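Local coordinates for protein lipase (Photobacterium sp. M37, PDB 2ORY) that probably hydrolyses triacylglycerol ester bonds as a cold-adapted lipase of the class 3 family with an alpha/beta hydrolase fold, at residues M9-Y14 against W44-E49; Y74-K79 against V86-G91. All blocks are in the same frame, centred on the assembly; numbering follows the deposited sequence.

Interaction 1: residues M9-Y14 against W44-E49; sequences MLAFSY and WKPFQE
The Phe12 ring takes Phe47 over one of its faces: Phe47 CE1 stands 3.4 Å above the ring plane, offset toward the rim, and comes 3.5 Å from Phe12 CE2. With centroids 4.8 Å apart and planes at 34°, the two rings are tilted, neither stacked nor edge-to-face. Phe12 leaves the helix pointing away from 44-49; its CG lies beside the backbone N (chi1 -76°), and the end of the ring swings back to Phe47, while Trp52 meets it edge-to-face. Phe47 also serves the neighbouring helix residue, its CZ lying 3.6 Å from Ala11 CB. Ala11 CB also touches Pro46 CG, at 4.0 Å. At the edge of the Trp44 indole, near its plane, sits Tyr14 C, 4.3 Å from Trp44 CH2. Ala11 O approaches Trp44 CZ3 obliquely, at 3.4 Å. No hydrogen bond links the segments; the contact is made by apolar and aromatic carbons together with the Ala11 carbonyl oxygen. The arrangement is a buried contact of aromatic side chains from the loop between helix 30-43 and strand 52-63 against helix 5-15, which also lies against the central sheet of the alpha/beta hydrolase fold, with Phe12 touching the hairpin and Met9 on strand 166-173.

Interaction 2: residues Y74-K79 against V86-G91; sequences YVIQKK and VIAIRG
Tyr74 and Ala88 form one rung of an antiparallel beta hairpin, made by strands 66-78 and 84-90 within the mixed central sheet of the alpha/beta hydrolase fold. The short segments run at 152° to each other, with their axes approaching to 4.7 Å. Three successive pairs fix the register: Tyr74 with Ala88 and Ile76 with Val86 are hydrogen-bonded pairs, and Val75 with Ile87, between them, is a non-hydrogen-bonded pair. Each hydrogen-bonded pair closes a ring of two backbone bonds. In the first, Ala88 N gives to Tyr74 O at 2.9 Å, and Tyr74 N returns a longer bond to Ala88 O, at 3.2 Å. In the second, Ile76 N to Val86 O and Val86 N to Ile76 O are both 2.8 Å. Val86 O also receives a CA-H...O contact from Val75 CA, 3.1 Å away, so two donors of the facing strand converge on this oxygen.

The side chains alternate between the faces. Val75 and Ile87 lie side by side on one, CG2 of the valine against CG1 of the isoleucine. On the other face, Met9, Phe12 and Met15 of helix 5-15 lie on Tyr74, Ile76 and Val86, and Ser16, just past the helix, on Tyr74 and Ala88. There the Tyr74 OH is hydrogen-bonded to Phe12 O, giving the buried phenol a partner in the helix backbone. Ile76 CG1 sits beside the backbone N (chi1 -46°), and the next torsion carries Ile76 CD1 across to the other strand, 3.7 Å from Val86 CG1. Tyr74 has CG between its backbone N and carbonyl carbon (chi1 66°), which carries the ring toward strand 84-90, where Tyr74 CE2, CZ and OH all lie close to Ala88 CB, CE2 at 3.4 Å.

Interaction 1 is complete before interaction 2 begins along the chain, yet their centres lie about 11 Å apart, on the same side of the chain's centre. Helix 5-15 is the element between them: it meets loop 44-49 in interaction 1 and packs on the hairpin whose strands make interaction 2. Direct evidence of the join is Met9 CE, 3.4 Å from Val86 CG1, and Phe12 CE2, 3.7 Å from Ile76 CG1. Strand 52-63, which follows the loop, pairs with strand 66-78 in the same sheet. The first 90 residues thus bring loop, helix and hairpin together, and the Phe12 side chain lies near, without touching, the probable nucleophile elbow.

Interaction 1: residues M9-Y14 against W44-E49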
loop_
_atom_site.group_PDB
_atom_site.type_symbol
_atom_site.label_atom_id
_atom_site.label_comp_id
_atom_site.label_asym_id
_atom_site.label_seq_id
_atom_site.Cartn_x
_atom_site.Cartn_y
_atom_site.Cartn_z
ATOM N N MET A 9 0.241 2.921 -11.929
ATOM C CA MET A 9 0.103 2.170 -10.688
ATOM C C MET A 9 -0.654 2.967 -9.604
ATOM O O MET A 9 -1.280 2.384 -8.722
ATOM C CB MET A 9 1.485 1.755 -10.174
ATOM C CG MET A 9 2.270 0.827 -11.107
ATOM S SD MET A 9 1.380 -0.622 -11.720
ATOM C CE MET A 9 1.419 -1.626 -10.386
ATOM N N LEU A 10 -0.579 4.295 -9.653
ATOM C CA LEU A 10 -1.302 5.130 -8.690
ATOM C C LEU A 10 -2.784 4.916 -8.958
ATOM O O LEU A 10 -3.591 4.837 -8.036
ATOM C CB LEU A 10 -0.977 6.613 -8.891
ATOM C CG LEU A 10 -1.716 7.541 -7.915
ATOM C CD1 LEU A 10 -1.158 7.292 -6.506
ATOM C CD2 LEU A 10 -1.546 9.004 -8.306
ATOM N N ALA A 11 -3.125 4.828 -10.243
ATOM C CA ALA A 11 -4.498 4.604 -10.672
ATOM C C ALA A 11 -5.024 3.259 -10.179
ATOM O O ALA A 11 -6.174 3.146 -9.762
ATOM C CB ALA A 11 -4.586 4.678 -12.208
ATOM N N PHE A 12 -4.191 2.229 -10.247
ATOM C CA PHE A 12 -4.608 0.909 -9.791
ATOM C C PHE A 12 -4.688 0.876 -8.274
ATOM O O PHE A 12 -5.561 0.225 -7.708
ATOM C CB PHE A 12 -3.624 -0.161 -10.258
ATOM C CG PHE A 12 -3.753 -0.509 -11.710
ATOM C CD1 PHE A 12 -2.686 -0.308 -12.589
ATOM C CD2 PHE A 12 -4.932 -1.072 -12.194
ATOM C CE1 PHE A 12 -2.791 -0.668 -13.925
ATOM C CE2 PHE A 12 -5.047 -1.432 -13.528
ATOM C CZ PHE A 12 -3.973 -1.233 -14.398
ATOM N N SER A 13 -3.772 1.582 -7.622
ATOM C CA SER A 13 -3.762 1.618 -6.172
ATOM C C SER A 13 -5.028 2.291 -5.673
ATOM O O SER A 13 -5.616 1.855 -4.681
ATOM C CB SER A 13 -2.541 2.376 -5.649
ATOM O OG SER A 13 -1.362 1.595 -5.770
ATOM N N TYR A 14 -5.459 3.344 -6.364
ATOM C CA TYR A 14 -6.665 4.065 -5.946
ATOM C C TYR A 14 -7.974 3.393 -6.322
ATOM O O TYR A 14 -8.972 3.523 -5.604
ATOM C CB TYR A 14 -6.640 5.514 -6.444
ATOM C CG TYR A 14 -5.897 6.427 -5.477
ATOM C CD1 TYR A 14 -4.570 6.160 -5.126
ATOM C CD2 TYR A 14 -6.527 7.523 -4.880
ATOM C CE1 TYR A 14 -3.885 6.952 -4.203
ATOM C CE2 TYR A 14 -5.848 8.339 -3.949
ATOM C CZ TYR A 14 -4.523 8.041 -3.614
ATOM O OH TYR A 14 -3.826 8.807 -2.696
ATOM N N TRP A 44 -11.861 5.355 -16.941
ATOM C CA TRP A 44 -10.746 6.146 -16.411
ATOM C C TRP A 44 -9.732 6.391 -17.525
ATOM O O TRP A 44 -9.337 5.454 -18.226
ATOM C CB TRP A 44 -10.066 5.397 -15.260
ATOM C CG TRP A 44 -10.810 5.395 -13.950
ATOM C CD1 TRP A 44 -12.165 5.409 -13.766
ATOM C CD2 TRP A 44 -10.232 5.288 -12.646
ATOM N NE1 TRP A 44 -12.465 5.314 -12.428
ATOM C CE2 TRP A 44 -11.298 5.234 -11.718
ATOM C CE3 TRP A 44 -8.915 5.226 -12.171
ATOM C CZ2 TRP A 44 -11.084 5.119 -10.341
ATOM C CZ3 TRP A 44 -8.703 5.113 -10.797
ATOM C CH2 TRP A 44 -9.780 5.060 -9.902
ATOM N N LYS A 45 -9.304 7.642 -17.681
ATOM C CA LYS A 45 -8.340 7.992 -18.722
ATOM C C LYS A 45 -7.135 7.039 -18.785
ATOM O O LYS A 45 -6.901 6.378 -19.802
ATOM C CB LYS A 45 -7.838 9.428 -18.533
ATOM C CG LYS A 45 -8.870 10.524 -18.747
ATOM C CD LYS A 45 -8.190 11.891 -18.671
ATOM C CE LYS A 45 -9.191 13.041 -18.603
ATOM N NZ LYS A 45 -8.539 14.390 -18.483
ATOM N N PRO A 46 -6.360 6.945 -17.692
ATOM C CA PRO A 46 -5.193 6.059 -17.683
ATOM C C PRO A 46 -5.430 4.609 -18.117
ATOM O O PRO A 46 -4.488 3.913 -18.511
ATOM C CB PRO A 46 -4.687 6.177 -16.242
ATOM C CG PRO A 46 -5.908 6.509 -15.476
ATOM C CD PRO A 46 -6.586 7.519 -16.356
ATOM N N PHE A 47 -6.675 4.147 -18.068
ATOM C CA PHE A 47 -6.964 2.770 -18.461
ATOM C C PHE A 47 -7.498 2.647 -19.893
ATOM O O PHE A 47 -7.795 1.548 -20.345
ATOM C CB PHE A 47 -7.984 2.130 -17.500
ATOM C CG PHE A 47 -7.566 2.138 -16.045
ATOM C CD1 PHE A 47 -6.250 1.863 -15.670
ATOM C CD2 PHE A 47 -8.500 2.396 -15.043
ATOM C CE1 PHE A 47 -5.867 1.846 -14.312
ATOM C CE2 PHE A 47 -8.131 2.380 -13.689
ATOM C CZ PHE A 47 -6.807 2.104 -13.324
ATOM N N GLN A 48 -7.605 3.762 -20.608
ATOM C CA GLN A 48 -8.143 3.733 -21.968
ATOM C C GLN A 48 -7.113 3.456 -23.063
ATOM O O GLN A 48 -7.470 3.238 -24.221
ATOM C CB GLN A 48 -8.857 5.056 -22.273
ATOM C CG GLN A 48 -10.045 5.350 -21.366
ATOM C CD GLN A 48 -10.586 6.763 -21.541
ATOM O OE1 GLN A 48 -9.832 7.740 -21.518
ATOM N NE2 GLN A 48 -11.903 6.877 -21.702
ATOM N N GLU A 49 -5.839 3.453 -22.705
ATOM C CA GLU A 49 -4.793 3.227 -23.691
ATOM C C GLU A 49 -4.462 1.751 -23.894
ATOM O O GLU A 49 -3.617 1.403 -24.722
ATOM C CB GLU A 49 -3.537 4.000 -23.279
ATOM C CG GLU A 49 -3.822 5.454 -22.905
ATOM C CD GLU A 49 -2.564 6.246 -22.617
ATOM O OE1 GLU A 49 -1.769 5.817 -21.749
ATOM O OE2 GLU A 49 -2.376 7.304 -23.255
#

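Interaction 2: residues Y74-K79 against V86-G91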
loop_
_atom_site.group_PDB
_atom_site.type_symbol
_atom_site.label_atom_id
_atom_site.label_comp_id
_atom_site.label_asym_id
_atom_site.label_seq_id
_atom_site.Cartn_x
_atom_site.Cartn_y
_atom_site.Cartn_z
ATOM N N TYR A 74 -6.320 -7.794 -5.675
ATOM C CA TYR A 74 -6.771 -8.279 -6.975
ATOM C C TYR A 74 -5.586 -8.218 -7.940
ATOM O O TYR A 74 -4.541 -7.612 -7.635
ATOM C CB TYR A 74 -7.969 -7.463 -7.512
ATOM C CG TYR A 74 -7.693 -6.008 -7.850
ATOM C CD1 TYR A 74 -7.549 -5.598 -9.165
ATOM C CD2 TYR A 74 -7.533 -5.054 -6.848
ATOM C CE1 TYR A 74 -7.242 -4.271 -9.478
ATOM C CE2 TYR A 74 -7.219 -3.724 -7.147
ATOM C CZ TYR A 74 -7.071 -3.341 -8.465
ATOM O OH TYR A 74 -6.701 -2.053 -8.772
ATOM N N VAL A 75 -5.740 -8.886 -9.080
ATOM C CA VAL A 75 -4.712 -8.911 -10.115
ATOM C C VAL A 75 -5.312 -8.497 -11.469
ATOM O O VAL A 75 -6.323 -9.052 -11.895
ATOM C CB VAL A 75 -4.104 -10.325 -10.256
ATOM C CG1 VAL A 75 -2.949 -10.292 -11.237
ATOM C CG2 VAL A 75 -3.646 -10.844 -8.897
ATOM N N ILE A 76 -4.697 -7.514 -12.129
ATOM C CA ILE A 76 -5.159 -7.045 -13.444
ATOM C C ILE A 76 -4.143 -7.547 -14.463
ATOM O O ILE A 76 -2.939 -7.473 -14.230
ATOM C CB ILE A 76 -5.168 -5.490 -13.584
ATOM C CG1 ILE A 76 -5.795 -4.838 -12.356
ATOM C CG2 ILE A 76 -5.914 -5.078 -14.833
ATOM C CD1 ILE A 76 -4.781 -4.639 -11.229
ATOM N N GLN A 77 -4.628 -8.046 -15.588
ATOM C CA GLN A 77 -3.750 -8.527 -16.642
ATOM C C GLN A 77 -3.975 -7.689 -17.894
ATOM O O GLN A 77 -5.116 -7.462 -18.295
ATOM C CB GLN A 77 -4.043 -9.996 -16.959
ATOM C CG GLN A 77 -3.231 -10.540 -18.132
ATOM C CD GLN A 77 -3.554 -11.989 -18.471
ATOM O OE1 GLN A 77 -2.868 -12.615 -19.279
ATOM N NE2 GLN A 77 -4.604 -12.526 -17.858
ATOM N N LYS A 78 -2.891 -7.220 -18.497
ATOM C CA LYS A 78 -2.987 -6.441 -19.725
ATOM C C LYS A 78 -3.341 -7.378 -20.885
ATOM O O LYS A 78 -2.596 -8.316 -21.168
ATOM C CB LYS A 78 -1.652 -5.748 -20.012
ATOM C CG LYS A 78 -1.483 -5.304 -21.463
ATOM C CD LYS A 78 -1.319 -3.804 -21.601
ATOM C CE LYS A 78 -0.010 -3.322 -21.005
ATOM N NZ LYS A 78 0.227 -1.882 -21.308
ATOM N N LYS A 79 -4.471 -7.129 -21.550
ATOM C CA LYS A 79 -4.907 -7.967 -22.680
ATOM C C LYS A 79 -3.837 -8.037 -23.764
ATOM O O LYS A 79 -3.100 -7.080 -23.982
ATOM C CB LYS A 79 -6.186 -7.411 -23.316
ATOM C CG LYS A 79 -7.465 -7.579 -22.513
ATOM C CD LYS A 79 -7.841 -9.035 -22.369
ATOM C CE LYS A 79 -9.345 -9.192 -22.222
ATOM N NZ LYS A 79 -10.079 -8.789 -23.464
ATOM N N VAL A 86 -0.579 -6.894 -12.942
ATOM C CA VAL A 86 -0.507 -5.922 -11.852
ATOM C C VAL A 86 -1.208 -6.537 -10.635
ATOM O O VAL A 86 -2.346 -6.966 -10.741
ATOM C CB VAL A 86 -1.244 -4.587 -12.175
ATOM C CG1 VAL A 86 -1.257 -3.692 -10.944
ATOM C CG2 VAL A 86 -0.563 -3.861 -13.306
ATOM N N ILE A 87 -0.527 -6.622 -9.495
ATOM C CA ILE A 87 -1.171 -7.107 -8.270
ATOM C C ILE A 87 -1.371 -5.832 -7.411
ATOM O O ILE A 87 -0.396 -5.188 -7.021
ATOM C CB ILE A 87 -0.276 -8.073 -7.494
ATOM C CG1 ILE A 87 -0.022 -9.344 -8.300
ATOM C CG2 ILE A 87 -0.906 -8.369 -6.146
ATOM C CD1 ILE A 87 0.927 -10.310 -7.581
ATOM N N ALA A 88 -2.617 -5.454 -7.144
ATOM C CA ALA A 88 -2.886 -4.247 -6.359
ATOM C C ALA A 88 -3.427 -4.637 -4.979
ATOM O O ALA A 88 -4.234 -5.561 -4.853
ATOM C CB ALA A 88 -3.880 -3.340 -7.102
ATOM N N ILE A 89 -2.970 -3.929 -3.947
ATOM C CA ILE A 89 -3.348 -4.236 -2.577
ATOM C C ILE A 89 -3.895 -3.027 -1.838
ATOM O O ILE A 89 -3.392 -1.913 -1.970
ATOM C CB ILE A 89 -2.117 -4.827 -1.824
ATOM C CG1 ILE A 89 -1.786 -6.208 -2.433
ATOM C CG2 ILE A 89 -2.371 -4.890 -0.298
ATOM C CD1 ILE A 89 -0.448 -6.781 -2.050
ATOM N N ARG A 90 -4.931 -3.268 -1.045
ATOM C CA ARG A 90 -5.597 -2.226 -0.265
ATOM C C ARG A 90 -5.692 -2.707 1.176
ATOM O O ARG A 90 -5.784 -3.911 1.420
ATOM C CB ARG A 90 -7.020 -2.025 -0.811
ATOM C CG ARG A 90 -7.865 -0.996 -0.094
ATOM C CD ARG A 90 -9.345 -1.114 -0.445
ATOM N NE ARG A 90 -10.010 -2.107 0.387
ATOM C CZ ARG A 90 -11.292 -2.429 0.286
ATOM N NH1 ARG A 90 -12.061 -1.833 -0.615
ATOM N NH2 ARG A 90 -11.804 -3.360 1.072
ATOM N N GLY A 91 -5.658 -1.759 2.110
ATOM C CA GLY A 91 -5.804 -2.047 3.525
ATOM C C GLY A 91 -7.111 -1.381 3.947
ATOM O O GLY A 91 -8.045 -1.338 3.158
#